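Local coordinates for protein catalase (Corynebacterium glutamicum, PDB 4B7H) that breaks hydrogen peroxide down to water and oxygen at a buried haem, held here with nitric oxide, an inhibitor, on the iron, at residues Glu66-Phe77 and Leu103-Gln114; Arg121-Arg129 and Ile139-Phe148. One frame throughout, in Å; residues are numbered along the deposited sequence. Where two conformers were deposited one is given.

Interaction 1: Glu66-Phe77 and Leu103-Gln114; sequences ERIPHAKGHGAF and LAVRFSTVAGEQ. With HEM (protoporphyrin IX containing Fe), chain E; NO (nitric oxide), chain F.
Arg106 lays its guanidinium flat on that of Arg67, the centres 3.6 Å apart and the planes only 6° from parallel. Over the opposite face lies the CA of Gly73. With CG anti to the backbone N (chi1 -174°) and an extended chain as far as NE, Arg106 turns NH1 and NH2 end-on to a single acceptor, His70 O, which lies in the guanidinium plane. NH1 also donates to haem O2D at 2.7 Å, while Arg67 NE donates to the other oxygen of that propionate, O1D, at 2.9 Å; the shared anion probably offsets the two positive charges. Strands 73-77 and 103-108 run antiparallel here, part of the catalase beta-barrel, and the loop leading into the first of them carries the distal haem histidine. One face of the His70 ring lies over the porphyrin edge, haem C3D 3.3 Å above the ring plane, and Val110 CG2 makes a CH-pi contact over the other face. In the ring plane, His70 ND1 donates to Ser108 OG (2.8 Å, 165° at the hydrogen), which fixes the ring's rotation. Lys72 CB packs against Thr109 OG1, and its bent chain carries NZ away to salt bridges with Asp118 and Asp253 and a bond to Ser116 O.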
loop_
_atom_site.group_PDB
_atom_site.type_symbol
_atom_site.label_atom_id
_atom_site.label_comp_id
_atom_site.label_asym_id
_atom_site.label_seq_id
_atom_site.Cartn_x
_atom_site.Cartn_y
_atom_site.Cartn_z
ATOM N N GLU A 66 -12.457 3.335 -0.562
ATOM C CA GLU A 66 -13.517 4.152 0.016
ATOM C C GLU A 66 -13.699 3.742 1.481
ATOM O O GLU A 66 -13.284 2.647 1.884
ATOM C CB GLU A 66 -14.827 3.970 -0.768
ATOM C CG GLU A 66 -15.476 2.600 -0.561
ATOM C CD GLU A 66 -16.709 2.356 -1.430
ATOM O OE1 GLU A 66 -16.845 2.990 -2.507
ATOM O OE2 GLU A 66 -17.552 1.508 -1.036
ATOM N N ARG A 67 -14.317 4.607 2.283
ATOM C CA ARG A 67 -14.640 4.251 3.660
ATOM C C ARG A 67 -15.537 3.021 3.731
ATOM O O ARG A 67 -16.455 2.853 2.910
ATOM C CB ARG A 67 -15.414 5.379 4.332
ATOM C CG ARG A 67 -14.634 6.636 4.539
ATOM C CD ARG A 67 -15.640 7.784 4.696
ATOM N NE ARG A 67 -14.994 9.027 5.095
ATOM C CZ ARG A 67 -14.274 9.788 4.276
ATOM N NH1 ARG A 67 -14.126 9.451 2.990
ATOM N NH2 ARG A 67 -13.710 10.896 4.741
ATOM N N ILE A 68 -15.308 2.189 4.745
ATOM C CA ILE A 68 -16.300 1.193 5.145
ATOM C C ILE A 68 -16.643 1.400 6.623
ATOM O O ILE A 68 -15.759 1.330 7.486
ATOM C CB ILE A 68 -15.832 -0.269 4.874
ATOM C CG1 ILE A 68 -16.889 -1.252 5.390
ATOM C CG2 ILE A 68 -14.447 -0.561 5.477
ATOM C CD1 ILE A 68 -16.618 -2.720 5.037
ATOM N N PRO A 69 -17.914 1.727 6.933
ATOM C CA PRO A 69 -19.000 2.118 6.034
ATOM C C PRO A 69 -18.941 3.631 5.782
ATOM O O PRO A 69 -17.878 4.231 5.989
ATOM C CB PRO A 69 -20.261 1.730 6.834
ATOM C CG PRO A 69 -19.805 1.619 8.293
ATOM C CD PRO A 69 -18.318 1.875 8.339
ATOM N N HIS A 70 -20.049 4.219 5.330
ATOM C CA HIS A 70 -20.178 5.664 5.080
ATOM C C HIS A 70 -19.350 6.129 3.872
ATOM O O HIS A 70 -18.892 7.271 3.823
ATOM C CB HIS A 70 -19.837 6.507 6.319
ATOM C CG HIS A 70 -20.776 6.328 7.480
ATOM N ND1 HIS A 70 -21.776 7.234 7.776
ATOM C CD2 HIS A 70 -20.822 5.387 8.456
ATOM C CE1 HIS A 70 -22.412 6.845 8.868
ATOM N NE2 HIS A 70 -21.858 5.725 9.297
ATOM N N ALA A 71 -19.202 5.255 2.878
ATOM C CA ALA A 71 -18.449 5.581 1.662
ATOM C C ALA A 71 -18.965 6.800 0.907
ATOM O O ALA A 71 -18.165 7.577 0.381
ATOM C CB ALA A 71 -18.417 4.390 0.726
ATOM N N LYS A 72 -20.291 6.933 0.814
ATOM C CA LYS A 72 -20.920 7.992 0.012
ATOM C C LYS A 72 -21.236 9.210 0.868
ATOM O O LYS A 72 -22.153 9.177 1.688
ATOM C CB LYS A 72 -22.224 7.497 -0.629
ATOM C CG LYS A 72 -22.902 8.555 -1.518
ATOM C CD LYS A 72 -22.173 8.667 -2.866
ATOM C CE LYS A 72 -22.594 9.881 -3.715
ATOM N NZ LYS A 72 -24.070 9.927 -3.965
ATOM N N GLY A 73 -20.495 10.292 0.684
ATOM C CA GLY A 73 -20.732 11.478 1.480
ATOM C C GLY A 73 -20.189 12.739 0.854
ATOM O O GLY A 73 -19.637 12.712 -0.252
ATOM N N HIS A 74 -20.332 13.845 1.577
ATOM C CA HIS A 74 -20.008 15.164 1.052
ATOM C C HIS A 74 -19.959 16.091 2.241
ATOM O O HIS A 74 -20.439 15.747 3.327
ATOM C CB HIS A 74 -21.096 15.630 0.086
ATOM C CG HIS A 74 -22.471 15.516 0.658
ATOM N ND1 HIS A 74 -23.197 14.345 0.607
ATOM C CD2 HIS A 74 -23.233 16.405 1.340
ATOM C CE1 HIS A 74 -24.360 14.525 1.211
ATOM N NE2 HIS A 74 -24.399 15.760 1.679
ATOM N N GLY A 75 -19.390 17.274 2.069
ATOM C CA GLY A 75 -19.246 18.123 3.228
ATOM C C GLY A 75 -18.985 19.582 2.954
ATOM O O GLY A 75 -19.119 20.063 1.827
ATOM N N ALA A 76 -18.602 20.285 4.010
ATOM C CA ALA A 76 -18.447 21.728 3.965
ATOM C C ALA A 76 -17.687 22.183 5.186
ATOM O O ALA A 76 -17.327 21.381 6.046
ATOM C CB ALA A 76 -19.811 22.404 3.914
ATOM N N PHE A 77 -17.449 23.485 5.256
ATOM C CA PHE A 77 -16.701 24.069 6.351
ATOM C C PHE A 77 -17.493 25.239 6.894
ATOM O O PHE A 77 -18.404 25.742 6.235
ATOM C CB PHE A 77 -15.303 24.497 5.875
ATOM C CG PHE A 77 -14.452 23.343 5.440
ATOM C CD1 PHE A 77 -14.592 22.805 4.168
ATOM C CD2 PHE A 77 -13.531 22.777 6.311
ATOM C CE1 PHE A 77 -13.813 21.721 3.767
ATOM C CE2 PHE A 77 -12.755 21.695 5.927
ATOM C CZ PHE A 77 -12.894 21.165 4.645
ATOM N N LEU A 103 -14.823 24.930 11.654
ATOM C CA LEU A 103 -15.250 23.545 11.610
ATOM C C LEU A 103 -15.248 22.969 10.200
ATOM O O LEU A 103 -15.298 23.700 9.203
ATOM C CB LEU A 103 -16.641 23.382 12.246
ATOM C CG LEU A 103 -17.856 23.873 11.452
ATOM C CD1 LEU A 103 -18.358 22.863 10.414
ATOM C CD2 LEU A 103 -18.976 24.224 12.411
ATOM N N ALA A 104 -15.200 21.641 10.147
ATOM C CA ALA A 104 -15.500 20.874 8.947
ATOM C C ALA A 104 -16.668 19.956 9.279
ATOM O O ALA A 104 -16.874 19.604 10.443
ATOM C CB ALA A 104 -14.305 20.043 8.525
ATOM N N VAL A 105 -17.423 19.558 8.261
ATOM C CA VAL A 105 -18.473 18.559 8.436
ATOM C C VAL A 105 -18.505 17.635 7.236
ATOM O O VAL A 105 -18.251 18.068 6.119
ATOM C CB VAL A 105 -19.869 19.219 8.667
ATOM C CG1 VAL A 105 -20.378 19.915 7.402
ATOM C CG2 VAL A 105 -20.884 18.200 9.145
ATOM N N ARG A 106 -18.787 16.357 7.470
ATOM C CA ARG A 106 -19.102 15.436 6.382
ATOM C C ARG A 106 -20.412 14.727 6.706
ATOM O O ARG A 106 -20.604 14.228 7.824
ATOM C CB ARG A 106 -17.965 14.432 6.134
ATOM C CG ARG A 106 -18.175 13.527 4.904
ATOM C CD ARG A 106 -16.946 12.669 4.652
ATOM N NE ARG A 106 -17.080 11.752 3.513
ATOM C CZ ARG A 106 -17.676 10.561 3.568
ATOM N NH1 ARG A 106 -18.234 10.139 4.702
ATOM N NH2 ARG A 106 -17.729 9.792 2.476
ATOM N N PHE A 107 -21.319 14.732 5.734
ATOM C CA PHE A 107 -22.582 14.005 5.813
ATOM C C PHE A 107 -22.471 12.802 4.896
ATOM O O PHE A 107 -21.697 12.816 3.937
ATOM C CB PHE A 107 -23.731 14.876 5.311
ATOM C CG PHE A 107 -23.922 16.159 6.085
ATOM C CD1 PHE A 107 -24.559 16.154 7.321
ATOM C CD2 PHE A 107 -23.493 17.369 5.562
ATOM C CE1 PHE A 107 -24.746 17.331 8.028
ATOM C CE2 PHE A 107 -23.676 18.548 6.262
ATOM C CZ PHE A 107 -24.305 18.530 7.496
ATOM N N SER A 108 -23.262 11.767 5.143
ATOM C CA SER A 108 -23.102 10.531 4.381
ATOM C C SER A 108 -24.293 9.611 4.548
ATOM O O SER A 108 -25.123 9.823 5.424
ATOM C CB SER A 108 -21.845 9.798 4.870
ATOM O OG SER A 108 -21.907 9.583 6.274
ATOM N N THR A 109 -24.363 8.580 3.711
ATOM C CA THR A 109 -25.190 7.416 4.007
ATOM C C THR A 109 -24.267 6.391 4.677
ATOM O O THR A 109 -23.135 6.732 5.022
ATOM C CB THR A 109 -25.825 6.833 2.738
ATOM O OG1 THR A 109 -24.790 6.565 1.783
ATOM C CG2 THR A 109 -26.835 7.805 2.139
ATOM N N VAL A 110 -24.727 5.152 4.847
ATOM C CA VAL A 110 -23.938 4.125 5.533
ATOM C C VAL A 110 -23.536 2.946 4.651
ATOM O O VAL A 110 -22.352 2.629 4.531
ATOM C CB VAL A 110 -24.683 3.576 6.771
ATOM C CG1 VAL A 110 -23.892 2.430 7.416
ATOM C CG2 VAL A 110 -24.941 4.698 7.766
ATOM N N ALA A 111 -24.522 2.283 4.056
ATOM C CA ALA A 111 -24.289 1.000 3.381
ATOM C C ALA A 111 -23.707 1.089 1.975
ATOM O O ALA A 111 -22.855 0.280 1.589
ATOM C CB ALA A 111 -25.576 0.173 3.357
ATOM N N GLY A 112 -24.182 2.051 1.196
ATOM C CA GLY A 112 -23.819 2.119 -0.204
ATOM C C GLY A 112 -22.379 2.525 -0.466
ATOM O O GLY A 112 -21.722 3.153 0.373
ATOM N N GLU A 113 -21.883 2.167 -1.647
ATOM C CA GLU A 113 -20.532 2.517 -2.064
ATOM C C GLU A 113 -20.484 3.927 -2.652
ATOM O O GLU A 113 -21.498 4.611 -2.732
ATOM C CB GLU A 113 -20.024 1.478 -3.062
ATOM C CG GLU A 113 -20.024 0.054 -2.486
ATOM C CD GLU A 113 -21.373 -0.650 -2.565
ATOM O OE1 GLU A 113 -22.315 -0.112 -3.180
ATOM O OE2 GLU A 113 -21.495 -1.758 -2.013
ATOM N N GLN A 114 -19.305 4.288 -3.141
ATOM C CA GLN A 114 -18.998 5.623 -3.643
ATOM C C GLN A 114 -19.938 6.249 -4.658
ATOM O O GLN A 114 -20.028 7.472 -4.733
ATOM C CB GLN A 114 -17.620 5.605 -4.275
ATOM C CG GLN A 114 -16.573 6.264 -3.446
ATOM C CD GLN A 114 -15.345 6.554 -4.269
ATOM O OE1 GLN A 114 -14.797 5.664 -4.914
ATOM N NE2 GLN A 114 -14.927 7.813 -4.287
HETATM C CHA HEM E . -17.481 5.815 9.573
HETATM C CHB HEM E . -16.363 2.288 12.708
HETATM C CHC HEM E . -20.589 3.037 14.948
HETATM C CHD HEM E . -20.809 7.342 12.803
HETATM C C1A HEM E . -16.821 4.793 10.209
HETATM C C2A HEM E . -15.514 4.274 9.853
HETATM C C3A HEM E . -15.210 3.312 10.737
HETATM C C4A HEM E . -16.308 3.184 11.665
HETATM C CMA HEM E . -13.941 2.457 10.816
HETATM C CAA HEM E . -14.652 4.780 8.675
HETATM C CBA HEM E . -13.803 5.954 9.140
HETATM C CGA HEM E . -12.793 6.389 8.111
HETATM O O1A HEM E . -12.573 7.622 8.010
HETATM O O2A HEM E . -12.200 5.539 7.398
HETATM C C1B HEM E . -17.419 2.154 13.581
HETATM C C2B HEM E . -17.542 1.156 14.619
HETATM C C3B HEM E . -18.733 1.355 15.222
HETATM C C4B HEM E . -19.366 2.494 14.594
HETATM C CMB HEM E . -16.479 0.076 14.907
HETATM C CAB HEM E . -19.382 0.612 16.405
HETATM C CBB HEM E . -18.662 -0.005 17.341
HETATM C C1C HEM E . -20.933 4.353 14.695
HETATM C C2C HEM E . -21.819 5.206 15.474
HETATM C C3C HEM E . -21.867 6.401 14.859
HETATM C C4C HEM E . -21.002 6.333 13.702
HETATM C CMC HEM E . -22.569 4.766 16.756
HETATM C CAC HEM E . -22.602 7.702 15.265
HETATM C CBC HEM E . -22.878 8.011 16.543
HETATM C C1D HEM E . -19.993 7.284 11.707
HETATM C C2D HEM E . -19.915 8.332 10.742
HETATM C C3D HEM E . -18.892 7.877 9.738
HETATM C C4D HEM E . -18.429 6.594 10.192
HETATM C CMD HEM E . -20.712 9.635 10.723
HETATM C CAD HEM E . -18.441 8.674 8.522
HETATM C CBD HEM E . -17.475 9.761 8.990
HETATM C CGD HEM E . -17.152 10.567 7.767
HETATM O O1D HEM E . -15.978 10.562 7.319
HETATM O O2D HEM E . -18.084 11.206 7.218
HETATM N NA HEM E . -17.280 4.113 11.328
HETATM N NB HEM E . -18.541 2.952 13.585
HETATM N NC HEM E . -20.445 5.079 13.621
HETATM N ND HEM E . -19.113 6.265 11.355
HETATM FE FE HEM E . -18.885 4.586 12.440
HETATM N N NO F . -19.987 3.713 11.488
HETATM O O NO F . -20.897 3.095 11.322
HETATM O O HOH W 1 -20.304 2.318 2.708
HETATM O O HOH W 2 -22.240 5.263 2.142
HETATM O O HOH W 3 -16.456 11.480 0.447
#

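Interaction 2: Arg121-Arg129 and Ile139-Phe148. With HEM (protoporphyrin IX containing Fe), chain E.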
loop_
_atom_site.group_PDB
_atom_site.type_symbol
_atom_site.label_atom_id
_atom_site.label_comp_id
_atom_site.label_asym_id
_atom_site.label_seq_id
_atom_site.Cartn_x
_atom_site.Cartn_y
_atom_site.Cartn_z
ATOM N N ARG A 121 -32.869 4.655 1.564
ATOM C CA ARG A 121 -33.195 4.622 2.994
ATOM C C ARG A 121 -31.960 4.178 3.768
ATOM O O ARG A 121 -31.366 3.140 3.468
ATOM C CB ARG A 121 -34.369 3.683 3.304
ATOM C CG ARG A 121 -34.695 3.633 4.812
ATOM C CD ARG A 121 -35.891 2.741 5.171
ATOM N NE ARG A 121 -37.065 3.172 4.420
ATOM C CZ ARG A 121 -37.827 4.217 4.734
ATOM N NH1 ARG A 121 -37.602 4.916 5.843
ATOM N NH2 ARG A 121 -38.849 4.545 3.952
ATOM N N ASP A 122 -31.563 4.975 4.751
ATOM C CA ASP A 122 -30.359 4.687 5.512
ATOM C C ASP A 122 -30.246 5.686 6.637
ATOM O O ASP A 122 -30.860 6.758 6.592
ATOM C CB ASP A 122 -29.115 4.827 4.622
ATOM C CG ASP A 122 -28.031 3.820 4.958
ATOM O OD1 ASP A 122 -28.132 3.137 6.009
ATOM O OD2 ASP A 122 -27.067 3.708 4.164
ATOM N N VAL A 123 -29.443 5.343 7.636
ATOM C CA VAL A 123 -28.938 6.324 8.583
ATOM C C VAL A 123 -28.086 7.315 7.781
ATOM O O VAL A 123 -27.463 6.931 6.773
ATOM C CB VAL A 123 -28.067 5.631 9.662
ATOM C CG1 VAL A 123 -27.323 6.646 10.515
ATOM C CG2 VAL A 123 -28.918 4.704 10.532
ATOM N N HIS A 124 -28.058 8.580 8.204
ATOM C CA HIS A 124 -27.098 9.523 7.640
ATOM C C HIS A 124 -26.075 9.971 8.657
ATOM O O HIS A 124 -26.407 10.376 9.777
ATOM C CB HIS A 124 -27.790 10.730 7.016
ATOM C CG HIS A 124 -28.583 10.377 5.807
ATOM N ND1 HIS A 124 -28.099 10.533 4.527
ATOM C CD2 HIS A 124 -29.806 9.812 5.684
ATOM C CE1 HIS A 124 -29.006 10.108 3.664
ATOM N NE2 HIS A 124 -30.054 9.670 4.342
ATOM N N GLY A 125 -24.815 9.900 8.251
ATOM C CA GLY A 125 -23.725 10.384 9.071
ATOM C C GLY A 125 -23.755 11.891 9.197
ATOM O O GLY A 125 -24.167 12.598 8.275
ATOM N N PHE A 126 -23.287 12.379 10.340
ATOM C CA PHE A 126 -23.323 13.794 10.684
ATOM C C PHE A 126 -22.043 14.024 11.493
ATOM O O PHE A 126 -22.053 14.022 12.727
ATOM C CB PHE A 126 -24.580 14.067 11.522
ATOM C CG PHE A 126 -24.985 15.517 11.606
ATOM C CD1 PHE A 126 -24.187 16.442 12.258
ATOM C CD2 PHE A 126 -26.197 15.942 11.074
ATOM C CE1 PHE A 126 -24.577 17.781 12.351
ATOM C CE2 PHE A 126 -26.602 17.282 11.178
ATOM C CZ PHE A 126 -25.789 18.197 11.815
ATOM N N ALA A 127 -20.931 14.206 10.782
ATOM C CA ALA A 127 -19.608 14.145 11.392
ATOM C C ALA A 127 -18.895 15.487 11.376
ATOM O O ALA A 127 -18.536 15.998 10.309
ATOM C CB ALA A 127 -18.766 13.087 10.693
ATOM N N LEU A 128 -18.658 16.029 12.566
ATOM C CA LEU A 128 -18.096 17.368 12.731
ATOM C C LEU A 128 -16.661 17.329 13.215
ATOM O O LEU A 128 -16.317 16.502 14.059
ATOM C CB LEU A 128 -18.914 18.128 13.772
ATOM C CG LEU A 128 -20.342 18.456 13.351
ATOM C CD1 LEU A 128 -21.226 18.569 14.572
ATOM C CD2 LEU A 128 -20.356 19.748 12.539
ATOM N N ARG A 129 -15.833 18.233 12.688
ATOM C CA ARG A 129 -14.528 18.538 13.270
ATOM C C ARG A 129 -14.507 19.990 13.697
ATOM O O ARG A 129 -14.861 20.874 12.910
ATOM C CB ARG A 129 -13.397 18.349 12.254
ATOM C CG ARG A 129 -12.092 19.046 12.690
ATOM C CD ARG A 129 -10.896 18.473 11.943
ATOM N NE ARG A 129 -10.803 17.046 12.226
ATOM C CZ ARG A 129 -10.222 16.149 11.438
ATOM N NH1 ARG A 129 -9.638 16.530 10.306
ATOM N NH2 ARG A 129 -10.228 14.866 11.786
ATOM N N ILE A 139 -16.756 15.405 16.655
ATOM C CA ILE A 139 -17.956 14.711 17.113
ATOM C C ILE A 139 -18.529 14.003 15.895
ATOM O O ILE A 139 -19.159 14.620 15.033
ATOM C CB ILE A 139 -18.997 15.648 17.764
ATOM C CG1 ILE A 139 -18.361 16.416 18.930
ATOM C CG2 ILE A 139 -20.208 14.833 18.238
ATOM C CD1 ILE A 139 -19.278 17.428 19.601
ATOM N N VAL A 140 -18.245 12.710 15.812
ATOM C CA VAL A 140 -18.604 11.925 14.648
ATOM C C VAL A 140 -19.958 11.305 14.960
ATOM O O VAL A 140 -20.056 10.214 15.543
ATOM C CB VAL A 140 -17.511 10.871 14.348
ATOM C CG1 VAL A 140 -17.844 10.090 13.085
ATOM C CG2 VAL A 140 -16.153 11.566 14.198
ATOM N N GLY A 141 -21.011 12.039 14.605
ATOM C CA GLY A 141 -22.357 11.644 14.966
ATOM C C GLY A 141 -23.172 11.126 13.801
ATOM O O GLY A 141 -22.639 10.891 12.715
ATOM N N ASN A 142 -24.462 10.921 14.048
ATOM C CA ASN A 142 -25.423 10.482 13.034
ATOM C C ASN A 142 -26.682 11.330 13.171
ATOM O O ASN A 142 -26.812 12.094 14.130
ATOM C CB ASN A 142 -25.793 9.005 13.230
ATOM C CG ASN A 142 -24.821 8.041 12.560
ATOM O OD1 ASN A 142 -24.225 8.343 11.521
ATOM N ND2 ASN A 142 -24.688 6.857 13.138
ATOM N N ASN A 143 -27.619 11.170 12.240
ATOM C CA ASN A 143 -28.904 11.865 12.311
ATOM C C ASN A 143 -29.949 11.134 13.179
ATOM O O ASN A 143 -31.158 11.355 13.022
ATOM C CB ASN A 143 -29.457 12.114 10.903
ATOM C CG ASN A 143 -29.907 10.841 10.230
ATOM O OD1 ASN A 143 -29.571 9.740 10.673
ATOM N ND2 ASN A 143 -30.670 10.977 9.158
ATOM N N THR A 144 -29.468 10.278 14.084
ATOM C CA THR A 144 -30.286 9.544 15.052
ATOM C C THR A 144 -29.634 9.610 16.432
ATOM O O THR A 144 -28.400 9.579 16.547
ATOM C CB THR A 144 -30.431 8.057 14.673
ATOM O OG1 THR A 144 -30.934 7.334 15.802
ATOM C CG2 THR A 144 -29.073 7.465 14.252
ATOM N N PRO A 145 -30.457 9.693 17.492
ATOM C CA PRO A 145 -29.946 9.766 18.863
ATOM C C PRO A 145 -29.503 8.399 19.393
ATOM O O PRO A 145 -28.970 8.318 20.501
ATOM C CB PRO A 145 -31.166 10.259 19.652
ATOM C CG PRO A 145 -32.315 9.634 18.908
ATOM C CD PRO A 145 -31.925 9.827 17.459
ATOM N N THR A 146 -29.709 7.344 18.609
ATOM C CA THR A 146 -29.429 5.984 19.057
ATOM C C THR A 146 -28.762 5.184 17.927
ATOM O O THR A 146 -28.361 5.762 16.920
ATOM C CB THR A 146 -30.731 5.320 19.604
ATOM O OG1 THR A 146 -30.435 4.057 20.205
ATOM C CG2 THR A 146 -31.778 5.151 18.502
ATOM N N PHE A 147 -28.609 3.873 18.093
ATOM C CA PHE A 147 -28.015 3.046 17.040
ATOM C C PHE A 147 -28.434 1.596 17.235
ATOM O O PHE A 147 -29.108 1.270 18.216
ATOM C CB PHE A 147 -26.493 3.181 17.042
ATOM C CG PHE A 147 -25.834 2.819 15.727
ATOM C CD1 PHE A 147 -26.057 3.586 14.593
ATOM C CD2 PHE A 147 -24.955 1.746 15.645
ATOM C CE1 PHE A 147 -25.437 3.273 13.376
ATOM C CE2 PHE A 147 -24.331 1.425 14.437
ATOM C CZ PHE A 147 -24.567 2.197 13.306
ATOM N N PHE A 148 -28.009 0.736 16.309
ATOM C CA PHE A 148 -28.520 -0.625 16.189
ATOM C C PHE A 148 -27.981 -1.615 17.218
ATOM O O PHE A 148 -28.555 -2.695 17.382
ATOM C CB PHE A 148 -28.169 -1.202 14.814
ATOM C CG PHE A 148 -28.682 -0.401 13.642
ATOM C CD1 PHE A 148 -29.930 -0.674 13.088
ATOM C CD2 PHE A 148 -27.889 0.585 13.057
ATOM C CE1 PHE A 148 -30.392 0.045 11.982
ATOM C CE2 PHE A 148 -28.348 1.307 11.949
ATOM C CZ PHE A 148 -29.596 1.029 11.415
HETATM C CHA HEM E . -17.481 5.815 9.573
HETATM C CHB HEM E . -16.363 2.288 12.708
HETATM C CHC HEM E . -20.589 3.037 14.948
HETATM C CHD HEM E . -20.809 7.342 12.803
HETATM C C1A HEM E . -16.821 4.793 10.209
HETATM C C2A HEM E . -15.514 4.274 9.853
HETATM C C3A HEM E . -15.210 3.312 10.737
HETATM C C4A HEM E . -16.308 3.184 11.665
HETATM C CMA HEM E . -13.941 2.457 10.816
HETATM C CAA HEM E . -14.652 4.780 8.675
HETATM C CBA HEM E . -13.803 5.954 9.140
HETATM C CGA HEM E . -12.793 6.389 8.111
HETATM O O1A HEM E . -12.573 7.622 8.010
HETATM O O2A HEM E . -12.200 5.539 7.398
HETATM C C1B HEM E . -17.419 2.154 13.581
HETATM C C2B HEM E . -17.542 1.156 14.619
HETATM C C3B HEM E . -18.733 1.355 15.222
HETATM C C4B HEM E . -19.366 2.494 14.594
HETATM C CMB HEM E . -16.479 0.076 14.907
HETATM C CAB HEM E . -19.382 0.612 16.405
HETATM C CBB HEM E . -18.662 -0.005 17.341
HETATM C C1C HEM E . -20.933 4.353 14.695
HETATM C C2C HEM E . -21.819 5.206 15.474
HETATM C C3C HEM E . -21.867 6.401 14.859
HETATM C C4C HEM E . -21.002 6.333 13.702
HETATM C CMC HEM E . -22.569 4.766 16.756
HETATM C CAC HEM E . -22.602 7.702 15.265
HETATM C CBC HEM E . -22.878 8.011 16.543
HETATM C C1D HEM E . -19.993 7.284 11.707
HETATM C C2D HEM E . -19.915 8.332 10.742
HETATM C C3D HEM E . -18.892 7.877 9.738
HETATM C C4D HEM E . -18.429 6.594 10.192
HETATM C CMD HEM E . -20.712 9.635 10.723
HETATM C CAD HEM E . -18.441 8.674 8.522
HETATM C CBD HEM E . -17.475 9.761 8.990
HETATM C CGD HEM E . -17.152 10.567 7.767
HETATM O O1D HEM E . -15.978 10.562 7.319
HETATM O O2D HEM E . -18.084 11.206 7.218
HETATM N NA HEM E . -17.280 4.113 11.328
HETATM N NB HEM E . -18.541 2.952 13.585
HETATM N NC HEM E . -20.445 5.079 13.621
HETATM N ND HEM E . -19.113 6.265 11.355
HETATM FE FE HEM E . -18.885 4.586 12.440
HETATM O O HOH W 4 -31.852 8.449 8.415
#
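Val123 sends its two methyls to different partners: CG1 touches the side chain of Asn142, which crosses that of Val123 at about a right angle, whereas CG2 lies 3.7 Å from CE2 of Phe148. That split follows from chi1 of 170°, which sets CG1 anti to the backbone N and CG2 anti to the carbonyl carbon. Asn143 instead has CG between its backbone N and carbonyl carbon (chi1 70°), bringing the amide to the backbone of His124. Its OD1 accepts from His124 N at 3.1 Å, with the donor well above the amide carbonyl plane, while Asn143 N donates to His124 O. The amide ND2 sits at the edge of the His124 ring and donates to a water that also bonds Asp122 O. These residues extend the beta hairpin of strands 125-132 and 135-142, whose paired backbone bonds include Phe126 with Gly141 and Leu128 with Ile139. On the haem side, Ala127 CB touches Val140 CG1 at 3.9 Å, and the latter lies 3.6 Å from haem C2D. Gly125 CA comes within 3.5 Å of the haem methyl CMD. Phe147 is sandwiched: haem CMC lies over one face, 3.9 Å from Phe147 CG and toward the rim, and CD2 of Phe148 covers the opposite face.

In the fold
Interactions 1 and 2 follow one another along the chain, their centres about 11 Å apart, and share one sheet because strands 100-108 and 125-132 are neighbours in it. Ala104 O and Arg129 N, 2.8 Å apart, are one probable hydrogen bond of that junction. Beyond the strands, Asp122 OD2 lies 2.8 Å from Val110 N, again probably hydrogen-bonded, and so ties the loop after strand 100-108 to the segment 121-129. Both contacts line the haem pocket: interaction 1 supplies the arginines that hydrogen-bond a haem propionate, and His70, whose NE2 is 3.5 Å from the nitric oxide oxygen, and interaction 2 borders porphyrin substituents. The side chain of Asn142, touching His70, is about 6 Å from the nitric oxide; Pro145 contacts NADPH.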